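Local coordinates for protein tryptophanyl-tRNA synthetase (Thermus thermophilus, PDB 2EL7) that probably catalyses the ATP-dependent attachment of tryptophan to tRNA(Trp), acting as a homodimeric class I aminoacyl-tRNA synthetase, at residues 103-106 / 107-110; 311-314 / 315-319; 212-215 / 216-220; 58-61 / 62-66. All blocks are in the same frame, centred on the assembly; numbering follows the deposited sequence.

Contact 1 of 4, residues 103-106 / 107-110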
loop_
_atom_site.group_PDB
_atom_site.type_symbol
_atom_site.label_atom_id
_atom_site.label_comp_id
_atom_site.label_asym_id
_atom_site.label_seq_id
_atom_site.Cartn_x
_atom_site.Cartn_y
_atom_site.Cartn_z
ATOM N N LEU A 103 -2.297 -4.410 14.802
ATOM C CA LEU A 103 -2.771 -5.602 14.113
ATOM C C LEU A 103 -4.112 -6.099 14.663
ATOM O O LEU A 103 -5.034 -6.414 13.893
ATOM C CB LEU A 103 -1.738 -6.719 14.248
ATOM C CG LEU A 103 -1.464 -7.632 13.054
ATOM C CD1 LEU A 103 -0.965 -8.954 13.566
ATOM C CD2 LEU A 103 -2.688 -7.835 12.222
ATOM N N GLY A 104 -4.193 -6.178 15.998
ATOM C CA GLY A 104 -5.390 -6.641 16.685
ATOM C C GLY A 104 -6.674 -5.954 16.252
ATOM O O GLY A 104 -7.695 -6.609 16.078
ATOM N N ASP A 105 -6.648 -4.639 16.089
ATOM C CA ASP A 105 -7.843 -3.930 15.641
ATOM C C ASP A 105 -8.303 -4.401 14.257
ATOM O O ASP A 105 -9.499 -4.358 13.951
ATOM C CB ASP A 105 -7.596 -2.419 15.592
ATOM C CG ASP A 105 -7.330 -1.829 16.969
ATOM O OD1 ASP A 105 -6.757 -0.713 17.023
ATOM O OD2 ASP A 105 -7.699 -2.479 17.986
ATOM N N LEU A 106 -7.367 -4.840 13.411
ATOM C CA LEU A 106 -7.754 -5.313 12.085
ATOM C C LEU A 106 -8.265 -6.740 12.152
ATOM O O LEU A 106 -9.312 -7.055 11.590
ATOM C CB LEU A 106 -6.585 -5.219 11.106
ATOM C CG LEU A 106 -6.175 -3.791 10.771
ATOM C CD1 LEU A 106 -4.888 -3.790 10.000
ATOM C CD2 LEU A 106 -7.276 -3.132 9.996
ATOM N N THR A 107 -7.545 -7.605 12.850
ATOM C CA THR A 107 -7.977 -8.990 12.954
ATOM C C THR A 107 -9.377 -9.108 13.581
ATOM O O THR A 107 -10.097 -10.077 13.328
ATOM C CB THR A 107 -6.933 -9.831 13.733
ATOM O OG1 THR A 107 -6.764 -9.307 15.052
ATOM C CG2 THR A 107 -5.580 -9.750 13.044
ATOM N N ARG A 108 -9.792 -8.099 14.347
ATOM C CA ARG A 108 -11.113 -8.127 14.969
ATOM C C ARG A 108 -12.213 -7.413 14.202
ATOM O O ARG A 108 -13.344 -7.338 14.691
ATOM C CB ARG A 108 -11.063 -7.540 16.378
ATOM C CG ARG A 108 -10.237 -8.340 17.316
ATOM C CD ARG A 108 -10.192 -7.726 18.686
ATOM N NE ARG A 108 -8.882 -8.016 19.230
ATOM C CZ ARG A 108 -7.920 -7.119 19.344
ATOM N NH1 ARG A 108 -6.737 -7.469 19.832
ATOM N NH2 ARG A 108 -8.156 -5.861 19.007
ATOM N N MET A 109 -11.902 -6.856 13.035
ATOM C CA MET A 109 -12.944 -6.185 12.261
ATOM C C MET A 109 -13.907 -7.290 11.877
ATOM O O MET A 109 -13.488 -8.378 11.468
ATOM C CB MET A 109 -12.385 -5.535 10.998
ATOM C CG MET A 109 -11.368 -4.423 11.273
ATOM S SD MET A 109 -12.066 -2.864 11.820
ATOM C CE MET A 109 -12.986 -2.355 10.303
ATOM N N THR A 110 -15.194 -7.008 12.028
ATOM C CA THR A 110 -16.223 -7.964 11.727
ATOM C C THR A 110 -16.121 -8.603 10.352
ATOM O O THR A 110 -16.290 -9.810 10.231
ATOM C CB THR A 110 -17.600 -7.326 11.839
ATOM O OG1 THR A 110 -17.725 -6.709 13.115
ATOM C CG2 THR A 110 -18.693 -8.377 11.683
#

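Contact 2 of 4, residues 311-314 / 315-319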
loop_
_atom_site.group_PDB
_atom_site.type_symbol
_atom_site.label_atom_id
_atom_site.label_comp_id
_atom_site.label_asym_id
_atom_site.label_seq_id
_atom_site.Cartn_x
_atom_site.Cartn_y
_atom_site.Cartn_z
ATOM N N ARG A 311 -7.390 14.631 -7.413
ATOM C CA ARG A 311 -5.931 14.549 -7.354
ATOM C C ARG A 311 -5.262 15.861 -6.918
ATOM O O ARG A 311 -4.184 15.846 -6.324
ATOM C CB ARG A 311 -5.379 14.113 -8.717
ATOM C CG ARG A 311 -3.848 13.984 -8.759
ATOM C CD ARG A 311 -3.373 13.079 -9.892
ATOM N NE ARG A 311 -3.961 13.485 -11.167
ATOM C CZ ARG A 311 -4.821 12.750 -11.875
ATOM N NH1 ARG A 311 -5.195 11.542 -11.447
ATOM N NH2 ARG A 311 -5.351 13.257 -12.990
ATOM N N ALA A 312 -5.884 16.991 -7.229
ATOM C CA ALA A 312 -5.335 18.280 -6.827
ATOM C C ALA A 312 -5.317 18.267 -5.292
ATOM O O ALA A 312 -4.325 18.664 -4.658
ATOM C CB ALA A 312 -6.218 19.446 -7.367
ATOM N N VAL A 313 -6.413 17.799 -4.701
ATOM C CA VAL A 313 -6.499 17.694 -3.244
ATOM C C VAL A 313 -5.537 16.619 -2.707
ATOM O O VAL A 313 -4.781 16.882 -1.770
ATOM C CB VAL A 313 -7.941 17.345 -2.792
ATOM C CG1 VAL A 313 -7.972 16.991 -1.330
ATOM C CG2 VAL A 313 -8.863 18.526 -3.057
ATOM N N ALA A 314 -5.546 15.426 -3.305
ATOM C CA ALA A 314 -4.689 14.315 -2.839
ATOM C C ALA A 314 -3.195 14.631 -2.799
ATOM O O ALA A 314 -2.516 14.288 -1.836
ATOM C CB ALA A 314 -4.928 13.066 -3.681
ATOM N N GLN A 315 -2.682 15.276 -3.842
ATOM C CA GLN A 315 -1.268 15.629 -3.879
ATOM C C GLN A 315 -0.942 16.647 -2.819
ATOM O O GLN A 315 0.143 16.605 -2.230
ATOM C CB GLN A 315 -0.889 16.168 -5.247
ATOM C CG GLN A 315 -1.395 15.239 -6.310
ATOM C CD GLN A 315 -0.739 15.456 -7.637
ATOM O OE1 GLN A 315 -0.509 16.593 -8.042
ATOM N NE2 GLN A 315 -0.448 14.361 -8.341
ATOM N N ALA A 316 -1.872 17.568 -2.570
ATOM C CA ALA A 316 -1.645 18.559 -1.527
ATOM C C ALA A 316 -1.566 17.780 -0.205
ATOM O O ALA A 316 -0.603 17.928 0.555
ATOM C CB ALA A 316 -2.794 19.595 -1.492
ATOM N N THR A 317 -2.534 16.904 0.039
ATOM C CA THR A 317 -2.530 16.144 1.279
ATOM C C THR A 317 -1.281 15.311 1.435
ATOM O O THR A 317 -0.684 15.273 2.510
ATOM C CB THR A 317 -3.714 15.158 1.406
ATOM O OG1 THR A 317 -4.968 15.862 1.364
ATOM C CG2 THR A 317 -3.602 14.413 2.746
ATOM N N MET A 318 -0.888 14.630 0.367
ATOM C CA MET A 318 0.283 13.772 0.410
ATOM C C MET A 318 1.587 14.572 0.633
ATOM O O MET A 318 2.547 14.060 1.203
ATOM C CB MET A 318 0.351 12.934 -0.881
ATOM C CG MET A 318 1.196 11.665 -0.784
ATOM S SD MET A 318 0.560 10.560 0.542
ATOM C CE MET A 318 1.941 10.424 1.592
ATOM N N GLU A 319 1.640 15.821 0.193
ATOM C CA GLU A 319 2.851 16.593 0.421
ATOM C C GLU A 319 2.860 16.947 1.890
ATOM O O GLU A 319 3.888 16.869 2.545
ATOM C CB GLU A 319 2.881 17.863 -0.436
ATOM C CG GLU A 319 3.479 17.638 -1.814
ATOM C CD GLU A 319 3.398 18.870 -2.693
ATOM O OE1 GLU A 319 4.026 19.890 -2.331
ATOM O OE2 GLU A 319 2.701 18.818 -3.741
#

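Contact 3 of 4, residues 212-215 / 216-220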
loop_
_atom_site.group_PDB
_atom_site.type_symbol
_atom_site.label_atom_id
_atom_site.label_comp_id
_atom_site.label_asym_id
_atom_site.label_seq_id
_atom_site.Cartn_x
_atom_site.Cartn_y
_atom_site.Cartn_z
ATOM N N SER A 212 -38.379 -8.824 -18.763
ATOM C CA SER A 212 -37.875 -9.573 -17.627
ATOM C C SER A 212 -38.414 -9.041 -16.313
ATOM O O SER A 212 -38.699 -9.812 -15.401
ATOM C CB SER A 212 -36.350 -9.558 -17.607
ATOM O OG SER A 212 -35.886 -10.331 -16.520
ATOM N N ILE A 213 -38.548 -7.725 -16.203
ATOM C CA ILE A 213 -39.092 -7.147 -14.980
ATOM C C ILE A 213 -40.553 -7.577 -14.872
ATOM O O ILE A 213 -41.073 -7.804 -13.777
ATOM C CB ILE A 213 -39.013 -5.606 -15.006
ATOM C CG1 ILE A 213 -37.573 -5.155 -14.713
ATOM C CG2 ILE A 213 -39.994 -5.012 -14.007
ATOM C CD1 ILE A 213 -37.290 -3.705 -15.104
ATOM N N TRP A 214 -41.207 -7.693 -16.025
ATOM C CA TRP A 214 -42.608 -8.091 -16.061
ATOM C C TRP A 214 -42.780 -9.474 -15.453
ATOM O O TRP A 214 -43.558 -9.654 -14.507
ATOM C CB TRP A 214 -43.125 -8.100 -17.506
ATOM C CG TRP A 214 -44.582 -8.511 -17.660
ATOM C CD1 TRP A 214 -45.110 -9.295 -18.654
ATOM C CD2 TRP A 214 -45.684 -8.137 -16.820
ATOM N NE1 TRP A 214 -46.466 -9.433 -18.480
ATOM C CE2 TRP A 214 -46.847 -8.733 -17.365
ATOM C CE3 TRP A 214 -45.804 -7.356 -15.661
ATOM C CZ2 TRP A 214 -48.119 -8.571 -16.790
ATOM C CZ3 TRP A 214 -47.068 -7.194 -15.085
ATOM C CH2 TRP A 214 -48.209 -7.800 -15.652
ATOM N N GLN A 215 -42.041 -10.444 -15.987
ATOM C CA GLN A 215 -42.142 -11.808 -15.496
ATOM C C GLN A 215 -41.948 -11.887 -13.986
ATOM O O GLN A 215 -42.606 -12.684 -13.323
ATOM C CB GLN A 215 -41.142 -12.727 -16.217
ATOM C CG GLN A 215 -41.481 -12.995 -17.676
ATOM C CD GLN A 215 -42.871 -13.609 -17.857
ATOM O OE1 GLN A 215 -43.180 -14.672 -17.295
ATOM N NE2 GLN A 215 -43.716 -12.943 -18.641
ATOM N N LYS A 216 -41.058 -11.060 -13.437
ATOM C CA LYS A 216 -40.820 -11.076 -11.994
ATOM C C LYS A 216 -42.016 -10.549 -11.197
ATOM O O LYS A 216 -42.326 -11.058 -10.122
ATOM C CB LYS A 216 -39.554 -10.285 -11.658
ATOM C CG LYS A 216 -38.281 -11.013 -12.060
ATOM C CD LYS A 216 -37.059 -10.197 -11.731
ATOM C CE LYS A 216 -35.778 -10.879 -12.175
ATOM N NZ LYS A 216 -34.591 -9.996 -11.940
ATOM N N ILE A 217 -42.693 -9.533 -11.721
ATOM C CA ILE A 217 -43.866 -8.981 -11.041
ATOM C C ILE A 217 -44.959 -10.046 -11.136
ATOM O O ILE A 217 -45.698 -10.313 -10.188
ATOM C CB ILE A 217 -44.375 -7.699 -11.751
ATOM C CG1 ILE A 217 -43.234 -6.688 -11.887
ATOM C CG2 ILE A 217 -45.528 -7.090 -10.976
ATOM C CD1 ILE A 217 -42.613 -6.331 -10.590
ATOM N N GLN A 218 -45.034 -10.640 -12.318
ATOM C CA GLN A 218 -45.989 -11.681 -12.641
ATOM C C GLN A 218 -45.926 -12.791 -11.610
ATOM O O GLN A 218 -46.959 -13.341 -11.224
ATOM C CB GLN A 218 -45.641 -12.264 -14.002
ATOM C CG GLN A 218 -46.749 -13.023 -14.674
ATOM C CD GLN A 218 -47.815 -12.097 -15.204
ATOM O OE1 GLN A 218 -47.507 -11.074 -15.817
ATOM N NE2 GLN A 218 -49.079 -12.452 -14.977
ATOM N N HIS A 219 -44.703 -13.109 -11.177
ATOM C CA HIS A 219 -44.458 -14.176 -10.214
ATOM C C HIS A 219 -44.269 -13.749 -8.768
ATOM O O HIS A 219 -43.947 -14.586 -7.927
ATOM C CB HIS A 219 -43.243 -15.003 -10.637
ATOM C CG HIS A 219 -43.487 -15.895 -11.817
ATOM N ND1 HIS A 219 -43.823 -15.412 -13.065
ATOM C CD2 HIS A 219 -43.404 -17.241 -11.947
ATOM C CE1 HIS A 219 -43.933 -16.420 -13.913
ATOM N NE2 HIS A 219 -43.683 -17.541 -13.260
ATOM N N LEU A 220 -44.452 -12.466 -8.459
ATOM C CA LEU A 220 -44.297 -12.035 -7.073
ATOM C C LEU A 220 -45.203 -12.924 -6.246
ATOM O O LEU A 220 -46.365 -13.139 -6.595
ATOM C CB LEU A 220 -44.704 -10.575 -6.870
ATOM C CG LEU A 220 -43.867 -9.479 -7.526
ATOM C CD1 LEU A 220 -44.325 -8.135 -6.975
ATOM C CD2 LEU A 220 -42.385 -9.684 -7.246
#

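Contact 4 of 4, residues 58-61 / 62-66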
loop_
_atom_site.group_PDB
_atom_site.type_symbol
_atom_site.label_atom_id
_atom_site.label_comp_id
_atom_site.label_asym_id
_atom_site.label_seq_id
_atom_site.Cartn_x
_atom_site.Cartn_y
_atom_site.Cartn_z
ATOM N N LEU A 58 -12.985 -6.421 -15.426
ATOM C CA LEU A 58 -13.083 -5.288 -14.485
ATOM C C LEU A 58 -13.114 -3.883 -15.064
ATOM O O LEU A 58 -13.827 -3.024 -14.563
ATOM C CB LEU A 58 -11.963 -5.376 -13.444
ATOM C CG LEU A 58 -11.854 -4.354 -12.308
ATOM C CD1 LEU A 58 -13.127 -4.337 -11.492
ATOM C CD2 LEU A 58 -10.653 -4.728 -11.433
ATOM N N ALA A 59 -12.335 -3.633 -16.104
ATOM C CA ALA A 59 -12.331 -2.314 -16.733
ATOM C C ALA A 59 -13.755 -1.971 -17.206
ATOM O O ALA A 59 -14.286 -0.892 -16.908
ATOM C CB ALA A 59 -11.343 -2.298 -17.912
ATOM N N GLN A 60 -14.381 -2.905 -17.919
ATOM C CA GLN A 60 -15.739 -2.688 -18.400
ATOM C C GLN A 60 -16.721 -2.513 -17.242
ATOM O O GLN A 60 -17.592 -1.640 -17.311
ATOM C CB GLN A 60 -16.204 -3.844 -19.285
ATOM C CG GLN A 60 -17.605 -3.652 -19.939
ATOM C CD GLN A 60 -17.696 -2.381 -20.823
ATOM O OE1 GLN A 60 -16.695 -1.957 -21.421
ATOM N NE2 GLN A 60 -18.908 -1.782 -20.916
ATOM N N ARG A 61 -16.595 -3.329 -16.191
ATOM C CA ARG A 61 -17.508 -3.212 -15.054
ATOM C C ARG A 61 -17.330 -1.869 -14.345
ATOM O O ARG A 61 -18.289 -1.309 -13.814
ATOM C CB ARG A 61 -17.297 -4.349 -14.046
ATOM C CG ARG A 61 -18.130 -5.588 -14.331
ATOM C CD ARG A 61 -17.427 -6.830 -13.858
ATOM N NE ARG A 61 -17.074 -6.756 -12.449
ATOM C CZ ARG A 61 -15.975 -7.304 -11.939
ATOM N NH1 ARG A 61 -15.132 -7.955 -12.738
ATOM N NH2 ARG A 61 -15.719 -7.211 -10.635
ATOM N N THR A 62 -16.110 -1.348 -14.354
ATOM C CA THR A 62 -15.854 -0.080 -13.701
ATOM C C THR A 62 -16.476 1.044 -14.488
ATOM O O THR A 62 -17.038 1.979 -13.914
ATOM C CB THR A 62 -14.362 0.169 -13.573
ATOM O OG1 THR A 62 -13.792 -0.833 -12.720
ATOM C CG2 THR A 62 -14.084 1.562 -13.027
ATOM N N PHE A 63 -16.397 0.932 -15.813
ATOM C CA PHE A 63 -16.946 1.954 -16.693
ATOM C C PHE A 63 -18.474 1.952 -16.637
ATOM O O PHE A 63 -19.097 3.015 -16.698
ATOM C CB PHE A 63 -16.465 1.712 -18.130
ATOM C CG PHE A 63 -17.199 2.520 -19.154
ATOM C CD1 PHE A 63 -16.832 3.825 -19.412
ATOM C CD2 PHE A 63 -18.320 1.993 -19.794
ATOM C CE1 PHE A 63 -17.577 4.600 -20.288
ATOM C CE2 PHE A 63 -19.067 2.755 -20.664
ATOM C CZ PHE A 63 -18.694 4.066 -20.911
ATOM N N GLU A 64 -19.072 0.757 -16.541
ATOM C CA GLU A 64 -20.527 0.628 -16.467
ATOM C C GLU A 64 -21.015 1.163 -15.131
ATOM O O GLU A 64 -22.092 1.728 -15.060
ATOM C CB GLU A 64 -20.965 -0.835 -16.645
ATOM C CG GLU A 64 -20.864 -1.349 -18.075
ATOM C CD GLU A 64 -21.151 -2.850 -18.206
ATOM O OE1 GLU A 64 -21.301 -3.536 -17.166
ATOM O OE2 GLU A 64 -21.218 -3.352 -19.358
ATOM N N ALA A 65 -20.220 0.978 -14.076
ATOM C CA ALA A 65 -20.558 1.485 -12.743
ATOM C C ALA A 65 -20.764 2.989 -12.838
ATOM O O ALA A 65 -21.705 3.539 -12.267
ATOM C CB ALA A 65 -19.440 1.183 -11.745
ATOM N N ALA A 66 -19.877 3.659 -13.559
ATOM C CA ALA A 66 -20.003 5.095 -13.725
ATOM C C ALA A 66 -21.228 5.418 -14.564
ATOM O O ALA A 66 -22.029 6.286 -14.218
ATOM C CB ALA A 66 -18.747 5.674 -14.395
#

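Contact 1 of 4, residues 103-106 / 107-110
Thr107 OG1 donates to Gly104 O at 3.0 Å, near the end of the short helix 103-107 in a class I synthetase domain. The threonine hydroxyl lies between the backbone N and the carbonyl carbon (chi1 60°), which turns it back onto the preceding helical turn. Arg108 N also donates to Gly104 O, from the same face of its plane, while Thr107 CG2 rests on Leu103 CD2 at 3.6 Å. With a valine here the hydroxyl is gone, and Gly104 O is likely to keep Arg108 N but lose its second donor. The Arg108 chain, bent at chi3, curls back over Gly104, where the missing side chain lets Arg108 NH1 come to 3.5 Å from Gly104 CA. Gly104 O sits above one guanidinium face, and Asp105 OD2 approaches the edge in a long salt bridge to Arg108 NH2 (3.6 Å), the two planes 70° apart. Further out, Leu106 packs on Leu127, Met128 and Val131 of helix 124-139 and on Leu157 of helix 153-169, and Leu103 meets Val122 of the second subunit. Met109 sits at the N-cap position of helix 110-115, and its backbone N donates to Leu106 O at 3.0 Å.

Contact 2 of 4, residues 311-314 / 315-319
Gln315 lies alongside Arg311, one turn on in the long helix 296-324, with both side chains pointing the same way. Its CB starts out beside Arg311 O, the carbonyl that also accepts Gln315 N in the helical i to i+4 pattern, though the position of that oxygen is uncertain. CG follows beside the backbone N and anti to the carbonyl carbon (chi1 -49°); its approach to Arg311 O is too tight in the model to be trusted. From there the chain runs extended, and Gln315 CD comes level with the arginine's aliphatic part at 3.6 Å from Arg311 CG. At the tip, Gln315 NE2 rests against the same methylenes, 3.4 Å from Arg311 CG, and also donates to Glu89 OE2, a bond that would fix the turn of the amide. The amide and guanidinium planes stand 62° apart, so these two flat groups do not stack; the contact is made by the arginine's methylenes.

On another side of the helix Val313 and Thr317 also run side by side, CG1 of the valine 4.2 Å from OG1 of the threonine. That hydroxyl is committed to Ile139 O. Thr317 N donates to Val313 O at 2.9 Å and Met318 N to Ala314 O at 2.8 Å, whereas the bond from Ala316 N to Ala312 O is weak. Ala314 packs on Val87, and its side chain lies about 8 Å from that of Asp136, which probably binds L-tryptophan. Met318 bends away onto Glu92 and Leu93 of helix 89-99, and Thr317 seats this helix against the end of helix 124-139.

Contact 3 of 4, residues 212-215 / 216-220
Trp214 and Gln218, one turn apart near the end of helix 210-218, cross with ring and amide planes almost perpendicular, 86° apart. Gln218 CD stands 3.8 Å above one face of the Trp214 indole, toward its rim; the still shorter approach of OE1 is doubtful. With Trp214 CG anti to the backbone N (chi1 180°), the indole lies where Gln218 and Ile217 can meet it; the Trp214 and Ile217 side chains cross at about a right angle, with Trp214 CE3 4.2 Å from Ile217 CB. Ile217 CG1 in turn touches Ile213 CG2. Gln215 and His219 instead run side by side. Gln215 O takes two bonds from His219, from its N and from ND1, each 3.0 Å long, the acceptor tilted 29° out of the imidazole plane. His219 is the first residue to leave helical geometry, and its ring bonds back onto the final turn. Gln215 NE2 is held by Glu211. Lys216 stretches past Ser212 to bring NZ to Thr203 O and Glu208; Ser212 OG binds Glu208 too. Toward helix 267-294, Trp214 meets Phe275 and Arg272, Ile217 packs on Leu274 and Ile213 on Leu278, while Leu220 reaches Ile239, Leu240 and Tyr243 of helix 239-247.

Contact 4 of 4, residues 58-61 / 62-66
Thr62 grips Leu58 O twice, through OG1 at 2.9 Å and N at 2.8 Å, the two donors arriving from opposite faces of the carbonyl plane. The threonine hydroxyl stands anti to its own carbonyl carbon (chi1 -64°), an orientation that lets it turn back to Leu58 O, and Leu58 CD1 lies 3.8 Å from Thr62 OG1. Leu58 CD1 also lies over one face of the guanidinium of Arg61, whose side chain bends at chi3 to bring it there. Gln60 and Glu64 pair on the outer side. Gln60 folds at its second torsion (chi2 58°) and Glu64 runs extended beyond CG, an arrangement that brings Gln60 NE2 to 3.2 Å from Glu64 OE2. The bond is nearly straight and lies in the amide plane, but meets the carboxylate from above its plane, the two planes being 82° apart. All this belongs to helix 55-72, the connection of the beta-alpha-beta unit between parallel strands 37-41 and 80-83 of the nucleotide-binding fold. Without the carboxylate, as with an alanine at Glu64, Gln60 NE2 would probably lose this acceptor and its amide be freer to turn. Phe63 CD2 comes 4.0 Å from Gln60 NE2, and the phenylalanine packs on Pro296, Val299 and Met300 of helix 296-324. Thr62 touches Pro10, a probable ATP-site residue, as well as Ile41 of strand 37-41 and, across the dimer, Leu328 of the second subunit.

From the N terminus the order is contact 4, contact 1, contact 3, contact 2. Each closes no more than a turn of backbone; they follow in series, and none nests within or crosses another. Contact 4 lies on the crossover helix between strands 37-41 and 80-83. Contact 1 comes next, about 31 Å away between centres, at the junction of helices 103-107 and 110-115; contacts 4 and 1 both touch the second subunit. Contact 3 ends helix 210-218, against helix 267-294. Contact 2, on helix 296-324, lies on the opposite side of the chain's centre from contact 3, about 49 Å between centres. Helix 296-324 also meets Phe63 of contact 4.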